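Local structure of beta-ketoacyl-[acyl-carrier-protein] synthase FabY (Pseudomonas aeruginosa, 4CW4) at residues R190-I203 / T362-D374. The protein catalyses the condensation of acetyl-CoA with malonyl-ACP to acetoacetyl-ACP, the primer that starts fatty acid synthesis. Numbering follows the deposited sequence. Where two conformers were deposited one is given.
Sequences RGLQMSVVAATDAI and TLAESSQYVVLMD
Ala198 and Ala202, one turn apart on helix 190-203, are low points facing strand 366-374, and the strand's larger side chains fit around them. Ser367 fills the first: its OG, held from outside by Asn312, lies 3.3 Å from Ala198 CB, and its CB also packs against Met194 CB. Tyr369 takes the next position. Its CB abuts Ala202 CB at 3.7 Å, while the ring, CG anti to the carbonyl carbon (chi1 -69°), runs back along the helix flank past Ala199, with Ala198 CB at its edge, in the ring plane, near CD2. The phenol thus ends beside Ser195, and Tyr369 OH bonds Ser195 OG at 2.6 Å; Ser226 is a second partner for the buried hydroxyl. Further along, Val371 CG2 rests against Ala202, and the CD1 end of Ile203 approaches the same methyl.

In this thiolase-like ketosynthase core the helix lies against one face of the N-terminal half's sheet, its axis 7.4 Å from the strand's and turned by 33° from it. Strands 10-19 and 307-314 flank strand 366-374; from strand 307-314, Ser313 touches Met194, Ser195 and Ser367, and Ile309 touches Tyr369. The opposite face of the strand holds Ser366, hydrogen-bonded to Asp485, its side chain about 9 Å from that of His477, predicted to be an active-site residue.

Toward the start of the helix, Met194 bends at chi3 (56°) to lay its CE methyl over the backbone, 3.5 Å from Ser366 N, and against Glu365 CB. Beyond it Arg190 reaches out, extended from CG to NE, and grips the Glu365 carboxylate side-on in a salt bridge: NE meets OE1 at 2.8 Å, NH2 meets OE2 at 3.0 Å. Both oxygens lie near the guanidinium plane, though the carboxylate itself is tilted against it, and Tyr98 also bonds OE2.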
ATOM      1  N   ARG A 190     -11.562 -12.862   1.465  1.00 12.03           N
ATOM      2  CA  ARG A 190     -11.214 -13.757   0.357  1.00 11.31           C
ATOM      3  C   ARG A 190      -9.777 -13.534  -0.122  1.00 11.05           C
ATOM      4  O   ARG A 190      -9.082 -14.498  -0.414  1.00 11.58           O
ATOM      5  CB  ARG A 190     -12.194 -13.569  -0.794  1.00 12.20           C
ATOM      6  CG  ARG A 190     -11.945 -14.498  -1.980  1.00 12.02           C
ATOM      7  CD  ARG A 190     -13.105 -14.440  -2.946  1.00 12.85           C
ATOM      8  NE  ARG A 190     -12.883 -15.251  -4.137  1.00 12.18           N
ATOM      9  CZ  ARG A 190     -13.111 -16.557  -4.208  1.00 12.63           C
ATOM     10  NH1 ARG A 190     -13.559 -17.221  -3.151  1.00 14.29           N
ATOM     11  NH2 ARG A 190     -12.892 -17.206  -5.338  1.00 13.68           N
ATOM     12  N   GLY A 191      -9.323 -12.285  -0.157  1.00 11.12           N
ATOM     13  CA  GLY A 191      -7.959 -12.011  -0.593  1.00 10.41           C
ATOM     14  C   GLY A 191      -6.910 -12.626   0.318  1.00 11.25           C
ATOM     15  O   GLY A 191      -5.830 -12.978  -0.131  1.00 11.19           O
ATOM     16  N   LEU A 192      -7.229 -12.751   1.605  1.00 11.50           N
ATOM     17  CA  LEU A 192      -6.303 -13.366   2.536  1.00 11.56           C
ATOM     18  C   LEU A 192      -6.318 -14.877   2.391  1.00 11.36           C
ATOM     19  O   LEU A 192      -5.266 -15.497   2.458  1.00 11.45           O
ATOM     20  CB  LEU A 192      -6.575 -12.931   3.971  1.00 10.96           C
ATOM     21  CG  LEU A 192      -6.483 -11.420   4.216  1.00 11.98           C
ATOM     22  CD1 LEU A 192      -6.385 -11.133   5.718  1.00 12.03           C
ATOM     23  CD2 LEU A 192      -5.323 -10.749   3.455  1.00 12.17           C
ATOM     24  N   GLN A 193      -7.500 -15.465   2.190  1.00 11.48           N
ATOM     25  CA  GLN A 193      -7.597 -16.888   1.893  1.00 11.54           C
ATOM     26  C   GLN A 193      -6.757 -17.226   0.662  1.00 12.15           C
ATOM     27  O   GLN A 193      -6.007 -18.194   0.663  1.00 11.91           O
ATOM     28  CB  GLN A 193      -9.049 -17.275   1.637  1.00 11.90           C
ATOM     29  CG  GLN A 193      -9.994 -16.997   2.805  1.00 13.10           C
ATOM     30  CD  GLN A 193     -11.427 -17.216   2.443  1.00 16.04           C
ATOM     31  OE1 GLN A 193     -11.751 -17.667   1.355  1.00 18.56           O
ATOM     32  NE2 GLN A 193     -12.293 -16.920   3.365  1.00 20.08           N
ATOM     33  N   MET A 194      -6.874 -16.410  -0.377  1.00 11.39           N
ATOM     34  CA  MET A 194      -6.162 -16.656  -1.622  1.00 10.98           C
ATOM     35  C   MET A 194      -4.665 -16.519  -1.427  1.00 11.12           C
ATOM     36  O   MET A 194      -3.901 -17.289  -1.986  1.00 11.68           O
ATOM     37  CB  MET A 194      -6.668 -15.720  -2.724  1.00 11.54           C
ATOM     38  CG  MET A 194      -8.053 -16.124  -3.221  1.00 13.12           C
ATOM     39  SD  MET A 194      -8.807 -15.032  -4.437  1.00 13.52           S
ATOM     40  CE  MET A 194      -7.565 -15.010  -5.729  1.00 15.44           C
ATOM     41  N   SER A 195      -4.247 -15.581  -0.587  1.00 11.45           N
ATOM     42  CA  SER A 195      -2.820 -15.387  -0.338  1.00 11.22           C
ATOM     43  C   SER A 195      -2.238 -16.595   0.374  1.00 10.28           C
ATOM     44  O   SER A 195      -1.171 -17.080   0.019  1.00 11.13           O
ATOM     45  CB  SER A 195      -2.559 -14.115   0.488  1.00 11.97           C
ATOM     46  OG  SER A 195      -1.163 -13.887   0.604  1.00 13.64           O
ATOM     47  N   VAL A 196      -2.932 -17.071   1.404  1.00 11.34           N
ATOM     48  CA  VAL A 196      -2.459 -18.224   2.169  1.00 11.75           C
ATOM     49  C   VAL A 196      -2.346 -19.457   1.260  1.00 11.62           C
ATOM     50  O   VAL A 196      -1.342 -20.171   1.269  1.00 11.39           O
ATOM     51  CB  VAL A 196      -3.395 -18.485   3.382  1.00 13.49           C
ATOM     52  CG1 VAL A 196      -3.161 -19.855   4.017  1.00 14.71           C
ATOM     53  CG2 VAL A 196      -3.244 -17.364   4.411  1.00 14.93           C
ATOM     54  N   VAL A 197      -3.370 -19.691   0.457  1.00 11.45           N
ATOM     55  CA  VAL A 197      -3.388 -20.875  -0.408  1.00 12.04           C
ATOM     56  C   VAL A 197      -2.359 -20.783  -1.545  1.00 10.73           C
ATOM     57  O   VAL A 197      -1.661 -21.766  -1.859  1.00 10.59           O
ATOM     58  CB  VAL A 197      -4.821 -21.137  -0.923  1.00 13.02           C
ATOM     59  CG1 VAL A 197      -4.854 -22.220  -1.936  1.00 16.93           C
ATOM     60  CG2 VAL A 197      -5.729 -21.461   0.263  1.00 12.91           C
ATOM     61  N   ALA A 198      -2.223 -19.601  -2.133  1.00  9.81           N
ATOM     62  CA  ALA A 198      -1.216 -19.372  -3.162  1.00 10.67           C
ATOM     63  C   ALA A 198       0.200 -19.478  -2.619  1.00  9.90           C
ATOM     64  O   ALA A 198       1.086 -19.995  -3.291  1.00 10.37           O
ATOM     65  CB  ALA A 198      -1.430 -18.017  -3.818  1.00 11.43           C
ATOM     66  N   ALA A 199       0.436 -18.941  -1.428  1.00 10.83           N
ATOM     67  CA  ALA A 199       1.782 -18.963  -0.881  1.00 11.94           C
ATOM     68  C   ALA A 199       2.243 -20.394  -0.661  1.00 11.83           C
ATOM     69  O   ALA A 199       3.399 -20.723  -0.923  1.00 11.97           O
ATOM     70  CB  ALA A 199       1.872 -18.153   0.402  1.00 13.39           C
ATOM     71  N   THR A 200       1.349 -21.244  -0.170  1.00 11.72           N
ATOM     72  CA  THR A 200       1.721 -22.632   0.056  1.00 11.98           C
ATOM     73  C   THR A 200       2.101 -23.275  -1.269  1.00 10.78           C
ATOM     74  O   THR A 200       3.112 -23.975  -1.346  1.00 11.02           O
ATOM     75  CB  THR A 200       0.603 -23.454   0.722  1.00 14.09           C
ATOM     76  OG1 THR A 200       0.368 -22.976   2.050  1.00 16.28           O
ATOM     77  CG2 THR A 200       0.993 -24.930   0.782  1.00 14.43           C
ATOM     78  N   ASP A 201       1.290 -23.054  -2.303  1.00 10.31           N
ATOM     79  CA  ASP A 201       1.589 -23.630  -3.631  1.00  9.88           C
ATOM     80  C   ASP A 201       2.999 -23.208  -4.078  1.00  9.18           C
ATOM     81  O   ASP A 201       3.806 -24.055  -4.501  1.00 10.63           O
ATOM     82  CB  ASP A 201       0.535 -23.177  -4.640  1.00 10.98           C
ATOM     83  CG  ASP A 201       0.664 -23.844  -5.981  1.00 10.56           C
ATOM     84  OD1 ASP A 201       0.918 -25.072  -6.046  1.00 10.43           O
ATOM     85  OD2 ASP A 201       0.525 -23.136  -6.993  1.00 10.37           O
ATOM     86  N   ALA A 202       3.321 -21.919  -3.955  1.00  9.57           N
ATOM     87  CA  ALA A 202       4.645 -21.437  -4.367  1.00 10.33           C
ATOM     88  C   ALA A 202       5.793 -22.093  -3.575  1.00 10.37           C
ATOM     89  O   ALA A 202       6.811 -22.499  -4.145  1.00 10.36           O
ATOM     90  CB  ALA A 202       4.720 -19.921  -4.263  1.00 12.24           C
ATOM     91  N   ILE A 203       5.652 -22.178  -2.259  1.00 10.82           N
ATOM     92  CA  ILE A 203       6.712 -22.710  -1.409  1.00 12.76           C
ATOM     93  C   ILE A 203       6.922 -24.186  -1.686  1.00 12.23           C
ATOM     94  O   ILE A 203       8.038 -24.660  -1.761  1.00 12.70           O
ATOM     95  CB  ILE A 203       6.344 -22.483   0.082  1.00 16.10           C
ATOM     96  CG1 ILE A 203       6.399 -20.988   0.398  1.00 18.24           C
ATOM     97  CG2 ILE A 203       7.238 -23.293   1.019  1.00 17.26           C
ATOM     98  CD1 ILE A 203       7.789 -20.363   0.272  1.00 20.33           C
ATOM     99  N   THR A 362     -11.578  -6.155 -17.999  1.00  9.75           N
ATOM    100  CA  THR A 362     -12.374  -7.078 -17.218  1.00 11.45           C
ATOM    101  C   THR A 362     -11.699  -7.319 -15.878  1.00 10.33           C
ATOM    102  O   THR A 362     -10.536  -7.707 -15.820  1.00 10.49           O
ATOM    103  CB  THR A 362     -12.498  -8.410 -17.971  1.00 14.04           C
ATOM    104  OG1 THR A 362     -13.300  -8.208 -19.139  1.00 16.82           O
ATOM    105  CG2 THR A 362     -13.128  -9.499 -17.101  1.00 13.92           C
ATOM    106  N   LEU A 363     -12.448  -7.100 -14.808  0.50 10.15           N
ATOM    107  CA  LEU A 363     -11.956  -7.280 -13.460  0.50 10.18           C
ATOM    108  C   LEU A 363     -11.768  -8.768 -13.155  0.50  9.18           C
ATOM    109  O   LEU A 363     -12.583  -9.592 -13.554  0.50  8.63           O
ATOM    110  CB  LEU A 363     -12.975  -6.667 -12.509  0.50 12.01           C
ATOM    111  CG  LEU A 363     -12.599  -6.509 -11.056  0.50 12.47           C
ATOM    112  CD1 LEU A 363     -11.445  -5.551 -10.909  0.50 13.28           C
ATOM    113  CD2 LEU A 363     -13.803  -6.014 -10.296  0.50 12.01           C
ATOM    114  N   ALA A 364     -10.704  -9.107 -12.429  1.00  8.96           N
ATOM    115  CA  ALA A 364     -10.381 -10.486 -12.114  1.00  9.19           C
ATOM    116  C   ALA A 364      -9.772 -10.614 -10.723  1.00  8.94           C
ATOM    117  O   ALA A 364      -9.244  -9.653 -10.162  1.00  9.79           O
ATOM    118  CB  ALA A 364      -9.423 -11.045 -13.131  1.00  9.22           C
ATOM    119  N   GLU A 365      -9.820 -11.833 -10.202  1.00  9.93           N
ATOM    120  CA  GLU A 365      -9.143 -12.174  -8.952  1.00  9.64           C
ATOM    121  C   GLU A 365      -7.965 -13.105  -9.218  1.00  8.97           C
ATOM    122  O   GLU A 365      -8.030 -14.007 -10.051  1.00 10.26           O
ATOM    123  CB  GLU A 365     -10.119 -12.858  -7.994  1.00  8.97           C
ATOM    124  CG  GLU A 365     -10.713 -14.164  -8.501  1.00  9.77           C
ATOM    125  CD  GLU A 365     -11.782 -14.765  -7.595  1.00 10.36           C
ATOM    126  OE1 GLU A 365     -12.163 -14.149  -6.565  1.00 11.16           O
ATOM    127  OE2 GLU A 365     -12.262 -15.859  -7.931  1.00 10.38           O
ATOM    128  N   SER A 366      -6.884 -12.896  -8.477  1.00  8.13           N
ATOM    129  CA  SER A 366      -5.689 -13.722  -8.611  1.00  7.66           C
ATOM    130  C   SER A 366      -4.804 -13.544  -7.417  1.00  7.58           C
ATOM    131  O   SER A 366      -4.694 -12.438  -6.880  1.00  8.65           O
ATOM    132  CB  SER A 366      -4.886 -13.310  -9.836  1.00  9.38           C
ATOM    133  OG  SER A 366      -3.768 -14.179 -10.025  1.00  8.48           O
ATOM    134  N   SER A 367      -4.164 -14.625  -6.997  1.00  8.35           N
ATOM    135  CA  SER A 367      -3.049 -14.521  -6.061  1.00  8.97           C
ATOM    136  C   SER A 367      -1.929 -15.364  -6.614  1.00  8.21           C
ATOM    137  O   SER A 367      -2.127 -16.523  -6.964  1.00  9.40           O
ATOM    138  CB  SER A 367      -3.402 -14.977  -4.645  1.00 10.98           C
ATOM    139  OG  SER A 367      -2.282 -14.785  -3.788  1.00 11.64           O
ATOM    140  N   GLN A 368      -0.737 -14.777  -6.671  0.69  8.56           N
ATOM    141  CA  GLN A 368       0.429 -15.379  -7.312  0.69  8.76           C
ATOM    142  C   GLN A 368       1.662 -15.027  -6.507  0.69  9.07           C
ATOM    143  O   GLN A 368       1.776 -13.898  -6.050  0.69  8.78           O
ATOM    144  CB  GLN A 368       0.612 -14.803  -8.716  0.69  9.54           C
ATOM    145  CG  GLN A 368      -0.535 -14.995  -9.683  0.69 10.38           C
ATOM    146  CD  GLN A 368      -0.544 -16.353 -10.322  0.69 10.75           C
ATOM    147  OE1 GLN A 368      -0.222 -17.356  -9.686  0.69 11.46           O
ATOM    148  NE2 GLN A 368      -0.924 -16.402 -11.589  0.69 10.06           N
ATOM    149  N   TYR A 369       2.587 -15.975  -6.399  1.00  9.59           N
ATOM    150  CA  TYR A 369       3.880 -15.760  -5.754  1.00  9.89           C
ATOM    151  C   TYR A 369       5.014 -16.382  -6.556  1.00 10.19           C
ATOM    152  O   TYR A 369       4.862 -17.452  -7.140  1.00 10.76           O
ATOM    153  CB  TYR A 369       3.888 -16.319  -4.312  1.00 11.16           C
ATOM    154  CG  TYR A 369       3.002 -15.498  -3.453  1.00 10.76           C
ATOM    155  CD1 TYR A 369       3.437 -14.275  -2.974  1.00 11.39           C
ATOM    156  CD2 TYR A 369       1.695 -15.894  -3.188  1.00 10.92           C
ATOM    157  CE1 TYR A 369       2.603 -13.472  -2.241  1.00 11.32           C
ATOM    158  CE2 TYR A 369       0.859 -15.101  -2.464  1.00 11.26           C
ATOM    159  CZ  TYR A 369       1.307 -13.894  -1.994  1.00 11.02           C
ATOM    160  OH  TYR A 369       0.481 -13.057  -1.268  1.00 11.83           O
ATOM    161  N   VAL A 370       6.157 -15.702  -6.560  1.00  9.58           N
ATOM    162  CA  VAL A 370       7.399 -16.324  -6.996  1.00 10.59           C
ATOM    163  C   VAL A 370       8.339 -16.370  -5.804  1.00 10.37           C
ATOM    164  O   VAL A 370       8.287 -15.504  -4.911  1.00 10.77           O
ATOM    165  CB  VAL A 370       8.089 -15.582  -8.175  1.00 12.49           C
ATOM    166  CG1 VAL A 370       7.214 -15.660  -9.443  1.00 14.20           C
ATOM    167  CG2 VAL A 370       8.444 -14.146  -7.813  1.00 13.51           C
ATOM    168  N   VAL A 371       9.187 -17.387  -5.788  1.00  9.67           N
ATOM    169  CA  VAL A 371      10.213 -17.526  -4.762  1.00 10.27           C
ATOM    170  C   VAL A 371      11.540 -17.248  -5.432  1.00 10.43           C
ATOM    171  O   VAL A 371      11.896 -17.928  -6.379  1.00 10.67           O
ATOM    172  CB  VAL A 371      10.225 -18.927  -4.143  1.00 11.47           C
ATOM    173  CG1 VAL A 371      11.218 -18.994  -2.993  1.00 11.96           C
ATOM    174  CG2 VAL A 371       8.843 -19.328  -3.683  1.00 11.62           C
ATOM    175  N   LEU A 372      12.248 -16.229  -4.958  1.00  9.48           N
ATOM    176  CA  LEU A 372      13.557 -15.865  -5.476  1.00 10.30           C
ATOM    177  C   LEU A 372      14.634 -16.263  -4.484  1.00 10.87           C
ATOM    178  O   LEU A 372      14.445 -16.171  -3.264  1.00 11.50           O
ATOM    179  CB  LEU A 372      13.665 -14.350  -5.690  1.00 10.09           C
ATOM    180  CG  LEU A 372      12.556 -13.691  -6.507  1.00 10.92           C
ATOM    181  CD1 LEU A 372      12.791 -12.191  -6.616  1.00 11.20           C
ATOM    182  CD2 LEU A 372      12.470 -14.344  -7.900  1.00 11.08           C
ATOM    183  N   MET A 373      15.780 -16.670  -5.019  1.00  9.95           N
ATOM    184  CA  MET A 373      16.980 -16.815  -4.211  1.00 10.26           C
ATOM    185  C   MET A 373      18.136 -16.175  -4.930  1.00 10.68           C
ATOM    186  O   MET A 373      18.125 -16.092  -6.142  1.00 12.06           O
ATOM    187  CB  MET A 373      17.331 -18.284  -3.991  1.00 11.11           C
ATOM    188  CG  MET A 373      16.395 -19.038  -3.104  1.00 12.65           C
ATOM    189  SD  MET A 373      16.927 -20.749  -2.898  1.00 13.12           S
ATOM    190  CE  MET A 373      15.656 -21.275  -1.731  1.00 14.30           C
ATOM    191  N   ASP A 374      19.149 -15.750  -4.189  1.00 10.31           N
ATOM    192  CA  ASP A 374      20.405 -15.424  -4.840  1.00 12.02           C
ATOM    193  C   ASP A 374      21.025 -16.679  -5.459  1.00 11.19           C
ATOM    194  O   ASP A 374      20.773 -17.807  -5.033  1.00 11.80           O
ATOM    195  CB  ASP A 374      21.386 -14.740  -3.890  1.00 11.77           C
ATOM    196  CG  ASP A 374      21.915 -15.655  -2.815  1.00 13.13           C
ATOM    197  OD1 ASP A 374      22.955 -16.342  -3.041  1.00 13.41           O
ATOM    198  OD2 ASP A 374      21.305 -15.672  -1.731  1.00 14.58           O
TER